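Local coordinates for protein endo-1,4-beta-xylanase (Uncultured bacterium, PDB 7AX7) that uses cobalt(II) to cleave acetyl groups from acetylated xylan, acting as the CE4 deacetylase domain of a multidomain xylanase, at residues A[47-52]-A[57-62]; A[16-21]-A[32-37]; A[8-13]-A[163-168]; A[39-44]-A[86-91]. All coordinates share one frame; numbering follows the deposited sequence.

Contact 1. Residues A[47-52]-A[57-62]; sequences SIMQRQ and CELASH. With CO (cobalt (II) ion), chain B.
Gln52 and Leu59 make most of this buried contact between helix 46-54 and strand 58-61. The apolar part centres on the two methyl groups of Leu59. Its CD2 comes up across the Gln52 chain at about a right angle, 3.7 Å from Gln52 CD, and it also rests against the CB of that residue. The other branch meets the thioether end of Met49, with Leu59 CD1 4.1 Å from Met49 CE. Met49 runs extended through chi2 and then bends at its last torsion (chi3 54°), which turns the methyl toward the strand.

The polar part is mostly backbone. Cys57 N gives a hydrogen bond of 3.0 Å to Gln52 O; it ties the last turn of the helix to the residue just ahead of the strand. The Gln52 amide fares less well: OE1 lies 3.4 Å from Leu59 CD2, a methyl, and this buried oxygen has no hydrogen-bond partner in the model. Its amide end also packs against Phe34 of the neighbouring strand.

Metal coordination comes just beyond the strand, where His62 NE2 binds the cobalt ion at 2.2 Å. The opposite ring nitrogen, ND1, is hydrogen-bonded to Arg100 O, which, with the metal bond, should hold the imidazole from turning, and Asp12 and His66 are the other protein ligands. Helix and strand are the second half of the beta-alpha-beta unit 33-36, 46-54, 58-61, whose last strand leads directly into a histidine of the Asp-His-His metal triad familiar from CE4 deacetylases.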
loop_
_atom_site.group_PDB
_atom_site.type_symbol
_atom_site.label_atom_id
_atom_site.label_comp_id
_atom_site.label_asym_id
_atom_site.label_seq_id
_atom_site.Cartn_x
_atom_site.Cartn_y
_atom_site.Cartn_z
ATOM N N SER A 47 -16.910 -6.302 -4.116
ATOM C CA SER A 47 -16.464 -7.196 -5.171
ATOM C C SER A 47 -15.016 -6.915 -5.550
ATOM O O SER A 47 -14.290 -7.841 -5.923
ATOM C CB SER A 47 -17.398 -7.098 -6.380
ATOM O OG SER A 47 -17.389 -5.799 -6.933
ATOM N N ILE A 48 -14.568 -5.667 -5.403
ATOM C CA ILE A 48 -13.172 -5.329 -5.674
ATOM C C ILE A 48 -12.264 -5.948 -4.617
ATOM O O ILE A 48 -11.239 -6.564 -4.933
ATOM C CB ILE A 48 -13.004 -3.800 -5.749
ATOM C CG1 ILE A 48 -13.717 -3.240 -6.985
ATOM C CG2 ILE A 48 -11.515 -3.380 -5.707
ATOM C CD1 ILE A 48 -13.913 -1.712 -6.929
ATOM N N MET A 49 -12.640 -5.809 -3.341
ATOM C CA MET A 49 -11.854 -6.418 -2.270
ATOM C C MET A 49 -11.843 -7.943 -2.385
ATOM O O MET A 49 -10.821 -8.583 -2.114
ATOM C CB MET A 49 -12.398 -5.976 -0.910
ATOM C CG MET A 49 -12.385 -4.454 -0.720
ATOM S SD MET A 49 -13.033 -3.899 0.868
ATOM C CE MET A 49 -12.038 -4.869 2.011
ATOM N N GLN A 50 -12.970 -8.547 -2.776
ATOM C CA GLN A 50 -12.974 -9.991 -2.984
ATOM C C GLN A 50 -11.971 -10.386 -4.062
ATOM O O GLN A 50 -11.229 -11.364 -3.904
ATOM C CB GLN A 50 -14.373 -10.476 -3.361
ATOM C CG GLN A 50 -15.413 -10.398 -2.244
ATOM C CD GLN A 50 -16.785 -10.837 -2.726
ATOM O OE1 GLN A 50 -17.288 -10.337 -3.731
ATOM N NE2 GLN A 50 -17.388 -11.787 -2.018
ATOM N N ARG A 51 -11.935 -9.630 -5.163
ATOM C CA ARG A 51 -10.984 -9.909 -6.234
ATOM C C ARG A 51 -9.543 -9.678 -5.775
ATOM O O ARG A 51 -8.642 -10.439 -6.142
ATOM C CB ARG A 51 -11.314 -9.049 -7.457
ATOM C CG ARG A 51 -10.429 -9.314 -8.672
ATOM C CD ARG A 51 -10.724 -8.356 -9.832
ATOM N NE ARG A 51 -9.784 -8.548 -10.938
ATOM C CZ ARG A 51 -9.603 -7.687 -11.934
ATOM N NH1 ARG A 51 -10.290 -6.550 -11.977
ATOM N NH2 ARG A 51 -8.712 -7.953 -12.882
ATOM N N GLN A 52 -9.302 -8.642 -4.968
ATOM C CA GLN A 52 -7.966 -8.455 -4.408
ATOM C C GLN A 52 -7.517 -9.704 -3.653
ATOM O O GLN A 52 -6.386 -10.180 -3.830
ATOM C CB GLN A 52 -7.936 -7.216 -3.498
ATOM C CG GLN A 52 -8.004 -5.881 -4.249
ATOM C CD GLN A 52 -8.257 -4.686 -3.326
ATOM O OE1 GLN A 52 -9.107 -4.740 -2.440
ATOM N NE2 GLN A 52 -7.519 -3.607 -3.541
ATOM N N CYS A 57 -3.432 -10.372 -3.532
ATOM C CA CYS A 57 -2.946 -9.056 -3.152
ATOM C C CYS A 57 -3.228 -8.847 -1.677
ATOM O O CYS A 57 -4.275 -9.255 -1.174
ATOM C CB CYS A 57 -3.607 -7.954 -3.980
ATOM S SG CYS A 57 -3.184 -7.994 -5.753
ATOM N N GLU A 58 -2.280 -8.228 -0.985
ATOM C CA GLU A 58 -2.396 -8.035 0.452
ATOM C C GLU A 58 -3.209 -6.788 0.759
ATOM O O GLU A 58 -3.034 -5.746 0.123
ATOM C CB GLU A 58 -1.014 -7.912 1.093
ATOM C CG GLU A 58 -1.081 -7.652 2.596
ATOM C CD GLU A 58 0.252 -7.858 3.291
ATOM O OE1 GLU A 58 1.297 -7.824 2.605
ATOM O OE2 GLU A 58 0.253 -8.063 4.530
ATOM N N LEU A 59 -4.087 -6.892 1.750
ATOM C CA LEU A 59 -4.858 -5.749 2.218
ATOM C C LEU A 59 -4.285 -5.250 3.549
ATOM O O LEU A 59 -4.044 -6.041 4.471
ATOM C CB LEU A 59 -6.340 -6.113 2.351
ATOM C CG LEU A 59 -7.034 -6.703 1.110
ATOM C CD1 LEU A 59 -8.524 -6.927 1.370
ATOM C CD2 LEU A 59 -6.838 -5.820 -0.121
ATOM N N ALA A 60 -4.068 -3.938 3.642
ATOM C CA ALA A 60 -3.454 -3.291 4.799
ATOM C C ALA A 60 -4.267 -2.044 5.170
ATOM O O ALA A 60 -5.223 -1.670 4.489
ATOM C CB ALA A 60 -1.982 -2.933 4.511
ATOM N N SER A 61 -3.878 -1.391 6.256
ATOM C CA SER A 61 -4.664 -0.318 6.856
ATOM C C SER A 61 -4.120 1.050 6.456
ATOM O O SER A 61 -2.912 1.295 6.544
ATOM C CB SER A 61 -4.659 -0.452 8.377
ATOM O OG SER A 61 -5.345 0.636 8.975
ATOM N N HIS A 62 -5.013 1.940 6.018
ATOM C CA HIS A 62 -4.680 3.343 5.785
ATOM C C HIS A 62 -5.547 4.267 6.655
ATOM O O HIS A 62 -5.815 5.414 6.285
ATOM C CB HIS A 62 -4.828 3.673 4.296
ATOM C CG HIS A 62 -4.041 4.868 3.846
ATOM N ND1 HIS A 62 -2.871 5.270 4.455
ATOM C CD2 HIS A 62 -4.247 5.735 2.824
ATOM C CE1 HIS A 62 -2.394 6.337 3.835
ATOM N NE2 HIS A 62 -3.211 6.638 2.841
HETATM CO CO CO B . -3.527 8.409 1.508
#

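Contact 2. Residues A[16-21]-A[32-37]; sequences STTSDV and ATFFLI
This is a small, wholly apolar and buried contact, in which Val21 and Thr18 of helix 16-28 reach down to the ring of Phe34 on strand 33-36, near the middle of the domain. The backbones stay well apart, with Thr18 CA and Phe34 CA 9.2 Å from each other, and it is the length of the phenylalanine that spans the gap. Val21 and Phe34 come from opposite directions. The CG1 methyl of Val21 arrives at the rim of the ring, near its plane, 4.0 Å from Phe34 CZ and almost as close to CE2. Val21 holds CG1 anti to its own backbone nitrogen (chi1 172°), which aims that branch at the strand.

Helix and strand belong to the beta-alpha-beta crossover 4-11, 16-28, 33-36, in which the helix covers one face of two neighbouring parallel strands. The Phe34 ring also meets that of Phe10 on the adjacent strand, the planes about 15° apart.

Thr18 comes in obliquely one turn earlier, its CG2 4.2 Å from Phe34 CE2. Its two branches do different work: the methyl goes to the ring, and the hydroxyl OG1 is hydrogen-bonded to Asp154 OD2 and to Ser15 N, which gives this buried hydroxyl its partners.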
loop_
_atom_site.group_PDB
_atom_site.type_symbol
_atom_site.label_atom_id
_atom_site.label_comp_id
_atom_site.label_asym_id
_atom_site.label_seq_id
_atom_site.Cartn_x
_atom_site.Cartn_y
_atom_site.Cartn_z
ATOM N N SER A 16 -13.166 2.498 -7.990
ATOM C CA SER A 16 -13.343 1.884 -9.299
ATOM C C SER A 16 -12.025 1.863 -10.061
ATOM O O SER A 16 -11.780 0.952 -10.856
ATOM C CB SER A 16 -14.430 2.617 -10.092
ATOM O OG SER A 16 -13.953 3.862 -10.566
ATOM N N THR A 17 -11.149 2.838 -9.805
ATOM C CA THR A 17 -9.834 2.819 -10.429
ATOM C C THR A 17 -9.057 1.576 -10.019
ATOM O O THR A 17 -8.309 1.005 -10.827
ATOM C CB THR A 17 -9.063 4.088 -10.069
ATOM O OG1 THR A 17 -9.789 5.236 -10.536
ATOM C CG2 THR A 17 -7.672 4.067 -10.693
ATOM N N THR A 18 -9.226 1.141 -8.765
ATOM C CA THR A 18 -8.596 -0.095 -8.305
ATOM C C THR A 18 -8.783 -1.232 -9.305
ATOM O O THR A 18 -7.852 -2.002 -9.560
ATOM C CB THR A 18 -9.163 -0.512 -6.946
ATOM O OG1 THR A 18 -8.954 0.529 -5.982
ATOM C CG2 THR A 18 -8.486 -1.806 -6.467
ATOM N N SER A 19 -9.994 -1.371 -9.857
ATOM C CA SER A 19 -10.260 -2.477 -10.775
ATOM C C SER A 19 -9.349 -2.417 -11.992
ATOM O O SER A 19 -8.943 -3.458 -12.522
ATOM C CB SER A 19 -11.727 -2.466 -11.203
ATOM O OG SER A 19 -12.561 -2.680 -10.084
ATOM N N ASP A 20 -9.026 -1.208 -12.457
ATOM C CA ASP A 20 -8.107 -1.072 -13.583
ATOM C C ASP A 20 -6.686 -1.438 -13.174
ATOM O O ASP A 20 -5.934 -2.016 -13.970
ATOM C CB ASP A 20 -8.156 0.355 -14.133
ATOM C CG ASP A 20 -9.534 0.735 -14.659
ATOM O OD1 ASP A 20 -10.155 -0.075 -15.381
ATOM O OD2 ASP A 20 -9.995 1.847 -14.345
ATOM N N VAL A 21 -6.295 -1.087 -11.944
ATOM C CA VAL A 21 -4.995 -1.513 -11.446
ATOM C C VAL A 21 -4.935 -3.035 -11.412
ATOM O O VAL A 21 -3.957 -3.646 -11.867
ATOM C CB VAL A 21 -4.719 -0.885 -10.061
ATOM C CG1 VAL A 21 -3.450 -1.466 -9.430
ATOM C CG2 VAL A 21 -4.610 0.644 -10.171
ATOM N N ALA A 32 0.396 -7.072 -5.368
ATOM C CA ALA A 32 0.666 -5.774 -4.761
ATOM C C ALA A 32 -0.008 -5.732 -3.398
ATOM O O ALA A 32 -0.719 -6.660 -3.004
ATOM C CB ALA A 32 0.177 -4.621 -5.646
ATOM N N THR A 33 0.223 -4.641 -2.675
ATOM C CA THR A 33 -0.376 -4.410 -1.366
ATOM C C THR A 33 -1.217 -3.145 -1.432
ATOM O O THR A 33 -0.752 -2.115 -1.930
ATOM C CB THR A 33 0.709 -4.273 -0.281
ATOM O OG1 THR A 33 1.583 -5.403 -0.342
ATOM C CG2 THR A 33 0.099 -4.173 1.127
ATOM N N PHE A 34 -2.449 -3.220 -0.934
ATOM C CA PHE A 34 -3.390 -2.103 -0.964
ATOM C C PHE A 34 -3.690 -1.680 0.465
ATOM O O PHE A 34 -4.313 -2.434 1.227
ATOM C CB PHE A 34 -4.674 -2.486 -1.703
ATOM C CG PHE A 34 -4.461 -2.760 -3.162
ATOM C CD1 PHE A 34 -4.087 -4.029 -3.603
ATOM C CD2 PHE A 34 -4.614 -1.746 -4.095
ATOM C CE1 PHE A 34 -3.878 -4.277 -4.958
ATOM C CE2 PHE A 34 -4.414 -1.982 -5.446
ATOM C CZ PHE A 34 -4.038 -3.248 -5.882
ATOM N N PHE A 35 -3.252 -0.472 0.812
ATOM C CA PHE A 35 -3.547 0.138 2.100
ATOM C C PHE A 35 -4.888 0.849 1.976
ATOM O O PHE A 35 -4.999 1.891 1.314
ATOM C CB PHE A 35 -2.419 1.087 2.505
ATOM C CG PHE A 35 -1.133 0.381 2.850
ATOM C CD1 PHE A 35 -0.293 -0.086 1.852
ATOM C CD2 PHE A 35 -0.768 0.183 4.178
ATOM C CE1 PHE A 35 0.901 -0.748 2.167
ATOM C CE2 PHE A 35 0.425 -0.479 4.508
ATOM C CZ PHE A 35 1.258 -0.951 3.496
ATOM N N LEU A 36 -5.909 0.276 2.596
ATOM C CA LEU A 36 -7.270 0.711 2.361
ATOM C C LEU A 36 -7.701 1.740 3.394
ATOM O O LEU A 36 -7.304 1.693 4.563
ATOM C CB LEU A 36 -8.239 -0.475 2.390
ATOM C CG LEU A 36 -7.921 -1.710 1.534
ATOM C CD1 LEU A 36 -9.007 -2.760 1.740
ATOM C CD2 LEU A 36 -7.795 -1.350 0.069
ATOM N N ILE A 37 -8.534 2.668 2.938
ATOM C CA ILE A 37 -9.252 3.583 3.812
ATOM C C ILE A 37 -10.507 2.869 4.300
ATOM O O ILE A 37 -11.319 2.402 3.494
ATOM C CB ILE A 37 -9.595 4.885 3.071
ATOM C CG1 ILE A 37 -8.302 5.570 2.609
ATOM C CG2 ILE A 37 -10.452 5.801 3.953
ATOM C CD1 ILE A 37 -8.513 6.823 1.771
#

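Contact 3. Residues A[8-13]-A[163-168]; sequences LTFDDG and QALPQI. With CO (cobalt (II) ion), chain B.
Strand 8-11 and helix 163-168 run nearly antiparallel, at 168°, with their axes 12.4 Å apart, and the space between them is filled by Leu8 and Phe10 from the strand and Leu165 and Ile168 from the helix. Leu165 is the common partner. It puts CG opposite its backbone nitrogen (chi1 -172°), which carries both methyls to the strand. Its CD1 touches Leu8 CD1 at 4.2 Å and also meets the far end of the Phe10 ring, 4.1 Å from Phe10 CZ, at the edge and near the ring plane. Leu165 CD2 is as near that carbon but stands off the ring plane to one side.

The helix thus packs antiparallel on a strand of the parallel sheet, as in the distorted (beta/alpha) barrel of NodB-type deacetylases. Further along the helix, Ile168 CG2 lies 4.4 Å from Leu8 CD2, and the same isoleucine touches Ala140 of helix 133-143. Val21 and Ile24 of helix 16-28 pack against Leu165 too.

Beyond the apolar stretch the strand leads to the metal: Asp12 OD1 binds the cobalt ion at 2.1 Å, alongside His62 and His66, while Asp11 forms a salt bridge with Arg100.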
loop_
_atom_site.group_PDB
_atom_site.type_symbol
_atom_site.label_atom_id
_atom_site.label_comp_id
_atom_site.label_asym_id
_atom_site.label_seq_id
_atom_site.Cartn_x
_atom_site.Cartn_y
_atom_site.Cartn_z
ATOM N N LEU A 8 5.341 -3.222 -4.662
ATOM C CA LEU A 8 4.444 -2.198 -5.181
ATOM C C LEU A 8 3.241 -2.069 -4.258
ATOM O O LEU A 8 2.629 -3.074 -3.890
ATOM C CB LEU A 8 3.985 -2.554 -6.597
ATOM C CG LEU A 8 4.929 -2.322 -7.776
ATOM C CD1 LEU A 8 4.257 -2.776 -9.076
ATOM C CD2 LEU A 8 5.338 -0.862 -7.876
ATOM N N THR A 9 2.898 -0.836 -3.877
ATOM C CA THR A 9 1.838 -0.627 -2.898
ATOM C C THR A 9 0.962 0.544 -3.329
ATOM O O THR A 9 1.425 1.493 -3.969
ATOM C CB THR A 9 2.391 -0.382 -1.468
ATOM O OG1 THR A 9 3.035 0.898 -1.401
ATOM C CG2 THR A 9 3.391 -1.461 -1.080
ATOM N N PHE A 10 -0.314 0.472 -2.952
ATOM C CA PHE A 10 -1.321 1.421 -3.408
ATOM C C PHE A 10 -2.127 1.935 -2.223
ATOM O O PHE A 10 -2.659 1.138 -1.439
ATOM C CB PHE A 10 -2.249 0.766 -4.442
ATOM C CG PHE A 10 -1.563 0.390 -5.726
ATOM C CD1 PHE A 10 -1.482 1.298 -6.778
ATOM C CD2 PHE A 10 -1.006 -0.873 -5.888
ATOM C CE1 PHE A 10 -0.861 0.961 -7.968
ATOM C CE2 PHE A 10 -0.376 -1.226 -7.085
ATOM C CZ PHE A 10 -0.304 -0.307 -8.125
ATOM N N ASP A 11 -2.229 3.260 -2.112
ATOM C CA ASP A 11 -2.980 3.955 -1.071
ATOM C C ASP A 11 -4.313 4.494 -1.590
ATOM O O ASP A 11 -4.414 4.935 -2.741
ATOM C CB ASP A 11 -2.189 5.151 -0.525
ATOM C CG ASP A 11 -1.158 4.768 0.506
ATOM O OD1 ASP A 11 -1.044 3.564 0.841
ATOM O OD2 ASP A 11 -0.466 5.696 0.991
ATOM N N ASP A 12 -5.327 4.471 -0.709
ATOM C CA ASP A 12 -6.530 5.302 -0.770
ATOM C C ASP A 12 -7.753 4.596 -1.361
ATOM O O ASP A 12 -8.832 5.195 -1.433
ATOM C CB ASP A 12 -6.265 6.594 -1.551
ATOM C CG ASP A 12 -5.299 7.541 -0.834
ATOM O OD1 ASP A 12 -4.816 7.221 0.276
ATOM O OD2 ASP A 12 -5.014 8.617 -1.390
ATOM N N GLY A 13 -7.628 3.332 -1.767
ATOM C CA GLY A 13 -8.776 2.599 -2.255
ATOM C C GLY A 13 -9.568 1.910 -1.152
ATOM O O GLY A 13 -9.417 2.215 0.038
ATOM N N GLN A 163 -2.254 4.388 -16.352
ATOM C CA GLN A 163 -1.505 4.439 -17.603
ATOM C C GLN A 163 -0.036 4.100 -17.385
ATOM O O GLN A 163 0.586 3.441 -18.222
ATOM C CB GLN A 163 -1.634 5.822 -18.247
ATOM C CG GLN A 163 -3.004 6.136 -18.794
ATOM C CD GLN A 163 -3.130 7.596 -19.222
ATOM O OE1 GLN A 163 -3.269 8.500 -18.385
ATOM N NE2 GLN A 163 -3.066 7.833 -20.524
ATOM N N ALA A 164 0.528 4.534 -16.258
ATOM C CA ALA A 164 1.950 4.341 -15.985
ATOM C C ALA A 164 2.283 2.906 -15.599
ATOM O O ALA A 164 3.399 2.450 -15.853
ATOM C CB ALA A 164 2.394 5.286 -14.869
ATOM N N LEU A 165 1.342 2.183 -14.994
ATOM C CA LEU A 165 1.688 0.913 -14.362
ATOM C C LEU A 165 2.265 -0.134 -15.323
ATOM O O LEU A 165 3.207 -0.843 -14.924
ATOM C CB LEU A 165 0.454 0.374 -13.627
ATOM C CG LEU A 165 0.685 -0.854 -12.743
ATOM C CD1 LEU A 165 1.733 -0.574 -11.668
ATOM C CD2 LEU A 165 -0.615 -1.312 -12.108
ATOM N N PRO A 166 1.784 -0.296 -16.563
ATOM C CA PRO A 166 2.389 -1.338 -17.411
ATOM C C PRO A 166 3.872 -1.129 -17.666
ATOM O O PRO A 166 4.637 -2.097 -17.571
ATOM C CB PRO A 166 1.549 -1.269 -18.696
ATOM C CG PRO A 166 0.185 -0.869 -18.178
ATOM C CD PRO A 166 0.526 0.203 -17.148
ATOM N N GLN A 167 4.307 0.102 -17.972
ATOM C CA GLN A 167 5.738 0.355 -18.151
ATOM C C GLN A 167 6.514 0.073 -16.874
ATOM O O GLN A 167 7.652 -0.408 -16.922
ATOM C CB GLN A 167 5.991 1.802 -18.582
ATOM C CG GLN A 167 5.607 2.156 -20.018
ATOM C CD GLN A 167 5.692 3.668 -20.292
ATOM O OE1 GLN A 167 4.672 4.361 -20.332
ATOM N NE2 GLN A 167 6.909 4.173 -20.483
ATOM N N ILE A 168 5.940 0.421 -15.722
ATOM C CA ILE A 168 6.631 0.201 -14.457
ATOM C C ILE A 168 6.892 -1.287 -14.245
ATOM O O ILE A 168 8.016 -1.696 -13.936
ATOM C CB ILE A 168 5.838 0.809 -13.283
ATOM C CG1 ILE A 168 5.802 2.341 -13.392
ATOM C CG2 ILE A 168 6.466 0.367 -11.927
ATOM C CD1 ILE A 168 4.805 3.015 -12.431
HETATM CO CO CO B . -3.527 8.409 1.508
#

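Contact 4. Residues A[39-44]-A[86-91]; sequences QNVNSN and SAIKNS
Val41, in the loop after strand 33-36, points its side chain straight at helix 74-92 and makes every contact between these two segments. Beyond CB the chain forks. CG1, set anti to the backbone nitrogen (chi1 173°), goes into the angle between Ala87 and Ser91, one helical turn apart: Val41 CG1 lies 3.8 Å from Ala87 O, equally near Ser91 OG, and 4.1 Å from Ala87 CB. The other branch takes a different direction and meets the flank of Ile88, with Val41 CG2 4.2 Å from Ile88 CG1. One methyl thus rests on a partly polar patch, the other on a buried apolar side chain.

The polar patch is held together from within the helix. Ser91 OG donates a hydrogen bond of 2.8 Å to Ala87 O, reaching the oxygen only 16° from the carbonyl plane. Having OG between backbone nitrogen and carbonyl carbon (chi1 61°) turns the hydroxyl back over the preceding turn. The same oxygen also takes a weak bond from Ser91 N. Without the Ser91 hydroxyl, as with an alanine here, Ala87 O would probably lose its stronger bond and Val41 CG1 a neighbour on one side.

On the loop side, Thr45 OG1 is hydrogen-bonded to Asn40 O and Asn42 N, bonds that shape the chain either side of Val41. Met49 of helix 46-54 touches both Val41 and Ser91, so the valine sits in the loop between strand 33-36 and helix 46-54, wedged between helices 46-54 and 74-92.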
loop_
_atom_site.group_PDB
_atom_site.type_symbol
_atom_site.label_atom_id
_atom_site.label_comp_id
_atom_site.label_asym_id
_atom_site.label_seq_id
_atom_site.Cartn_x
_atom_site.Cartn_y
_atom_site.Cartn_z
ATOM N N GLN A 39 -13.380 3.704 5.585
ATOM C CA GLN A 39 -14.711 4.111 5.151
ATOM C C GLN A 39 -14.966 3.801 3.679
ATOM O O GLN A 39 -16.119 3.873 3.242
ATOM C CB GLN A 39 -14.956 5.600 5.444
ATOM C CG GLN A 39 -14.162 6.574 4.601
ATOM C CD GLN A 39 -14.231 8.002 5.138
ATOM O OE1 GLN A 39 -14.897 8.272 6.136
ATOM N NE2 GLN A 39 -13.533 8.915 4.475
ATOM N N ASN A 40 -13.936 3.433 2.914
ATOM C CA ASN A 40 -14.127 2.944 1.556
ATOM C C ASN A 40 -14.425 1.447 1.503
ATOM O O ASN A 40 -14.613 0.914 0.408
ATOM C CB ASN A 40 -12.894 3.245 0.689
ATOM C CG ASN A 40 -12.718 4.739 0.399
ATOM O OD1 ASN A 40 -13.590 5.548 0.691
ATOM N ND2 ASN A 40 -11.586 5.094 -0.200
ATOM N N VAL A 41 -14.460 0.758 2.645
ATOM C CA VAL A 41 -14.804 -0.662 2.703
ATOM C C VAL A 41 -16.312 -0.746 2.928
ATOM O O VAL A 41 -16.796 -0.532 4.038
ATOM C CB VAL A 41 -14.027 -1.397 3.801
ATOM C CG1 VAL A 41 -14.529 -2.833 3.951
ATOM C CG2 VAL A 41 -12.532 -1.386 3.513
ATOM N N ASN A 42 -17.059 -1.062 1.873
ATOM C CA ASN A 42 -18.518 -1.083 1.950
ATOM C C ASN A 42 -19.059 -1.969 0.826
ATOM O O ASN A 42 -18.299 -2.573 0.061
ATOM C CB ASN A 42 -19.077 0.343 1.868
ATOM C CG ASN A 42 -18.542 1.088 0.663
ATOM O OD1 ASN A 42 -18.800 0.697 -0.473
ATOM N ND2 ASN A 42 -17.774 2.146 0.901
ATOM N N SER A 43 -20.392 -2.044 0.727
ATOM C CA SER A 43 -21.002 -2.911 -0.281
ATOM C C SER A 43 -20.666 -2.470 -1.700
ATOM O O SER A 43 -20.668 -3.306 -2.614
ATOM C CB SER A 43 -22.519 -2.974 -0.086
ATOM O OG SER A 43 -23.072 -1.674 -0.050
ATOM N N ASN A 44 -20.351 -1.186 -1.904
ATOM C CA ASN A 44 -19.949 -0.718 -3.228
ATOM C C ASN A 44 -18.561 -1.225 -3.627
ATOM O O ASN A 44 -18.260 -1.325 -4.822
ATOM C CB ASN A 44 -19.966 0.813 -3.280
ATOM C CG ASN A 44 -21.361 1.390 -3.163
ATOM O OD1 ASN A 44 -22.336 0.783 -3.596
ATOM N ND2 ASN A 44 -21.461 2.576 -2.583
ATOM N N SER A 86 -11.239 -4.443 11.529
ATOM C CA SER A 86 -12.411 -5.310 11.628
ATOM C C SER A 86 -13.299 -5.199 10.388
ATOM O O SER A 86 -13.921 -6.191 9.989
ATOM C CB SER A 86 -13.189 -5.011 12.915
ATOM O OG SER A 86 -13.555 -3.656 12.999
ATOM N N ALA A 87 -13.353 -4.023 9.749
ATOM C CA ALA A 87 -14.068 -3.919 8.475
ATOM C C ALA A 87 -13.454 -4.834 7.415
ATOM O O ALA A 87 -14.174 -5.489 6.651
ATOM C CB ALA A 87 -14.078 -2.470 7.983
ATOM N N ILE A 88 -12.125 -4.889 7.351
ATOM C CA ILE A 88 -11.461 -5.734 6.365
ATOM C C ILE A 88 -11.606 -7.212 6.728
ATOM O O ILE A 88 -11.848 -8.059 5.856
ATOM C CB ILE A 88 -9.988 -5.320 6.233
ATOM C CG1 ILE A 88 -9.895 -3.922 5.618
ATOM C CG2 ILE A 88 -9.220 -6.343 5.415
ATOM C CD1 ILE A 88 -8.511 -3.302 5.714
ATOM N N LYS A 89 -11.479 -7.543 8.018
ATOM C CA LYS A 89 -11.626 -8.932 8.447
ATOM C C LYS A 89 -13.052 -9.428 8.246
ATOM O O LYS A 89 -13.272 -10.528 7.720
ATOM C CB LYS A 89 -11.220 -9.074 9.911
ATOM C CG LYS A 89 -11.377 -10.491 10.465
ATOM C CD LYS A 89 -10.490 -11.478 9.717
ATOM C CE LYS A 89 -10.494 -12.843 10.397
ATOM N NZ LYS A 89 -9.652 -13.832 9.654
ATOM N N ASN A 90 -14.037 -8.623 8.649
ATOM C CA ASN A 90 -15.429 -9.049 8.571
ATOM C C ASN A 90 -15.990 -9.018 7.159
ATOM O O ASN A 90 -17.027 -9.645 6.915
ATOM C CB ASN A 90 -16.306 -8.179 9.471
ATOM C CG ASN A 90 -16.029 -8.409 10.926
ATOM O OD1 ASN A 90 -15.425 -9.416 11.303
ATOM N ND2 ASN A 90 -16.470 -7.485 11.762
ATOM N N SER A 91 -15.364 -8.281 6.241
ATOM C CA SER A 91 -15.867 -8.242 4.872
ATOM C C SER A 91 -15.305 -9.380 4.032
ATOM O O SER A 91 -16.070 -10.102 3.388
ATOM C CB SER A 91 -15.560 -6.893 4.205
ATOM O OG SER A 91 -14.165 -6.636 4.114
#

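Contacts 1, 2 and 3 are buried and share one parallel sheet, whose strands 4-11, 33-36 and 58-61 lie side by side; contact 4 is only partly buried, farther from the centre, and joins a loop to a helix. Contacts 2 and 3 are purely apolar across the segments, linked through the Phe10 and Phe34 rings. Contact 1 adds a backbone hydrogen bond, and contact 4 sets methyls partly against polar helix atoms. Met49 connects contacts 1 and 4. The strands of contacts 1 and 3 lead to ligands of the same cobalt ion, His62 and Asp12, so two strands of one sheet serve one site, whereas the packing of contact 4 is farther off, the Ile88 side chain about 13 Å from the ion.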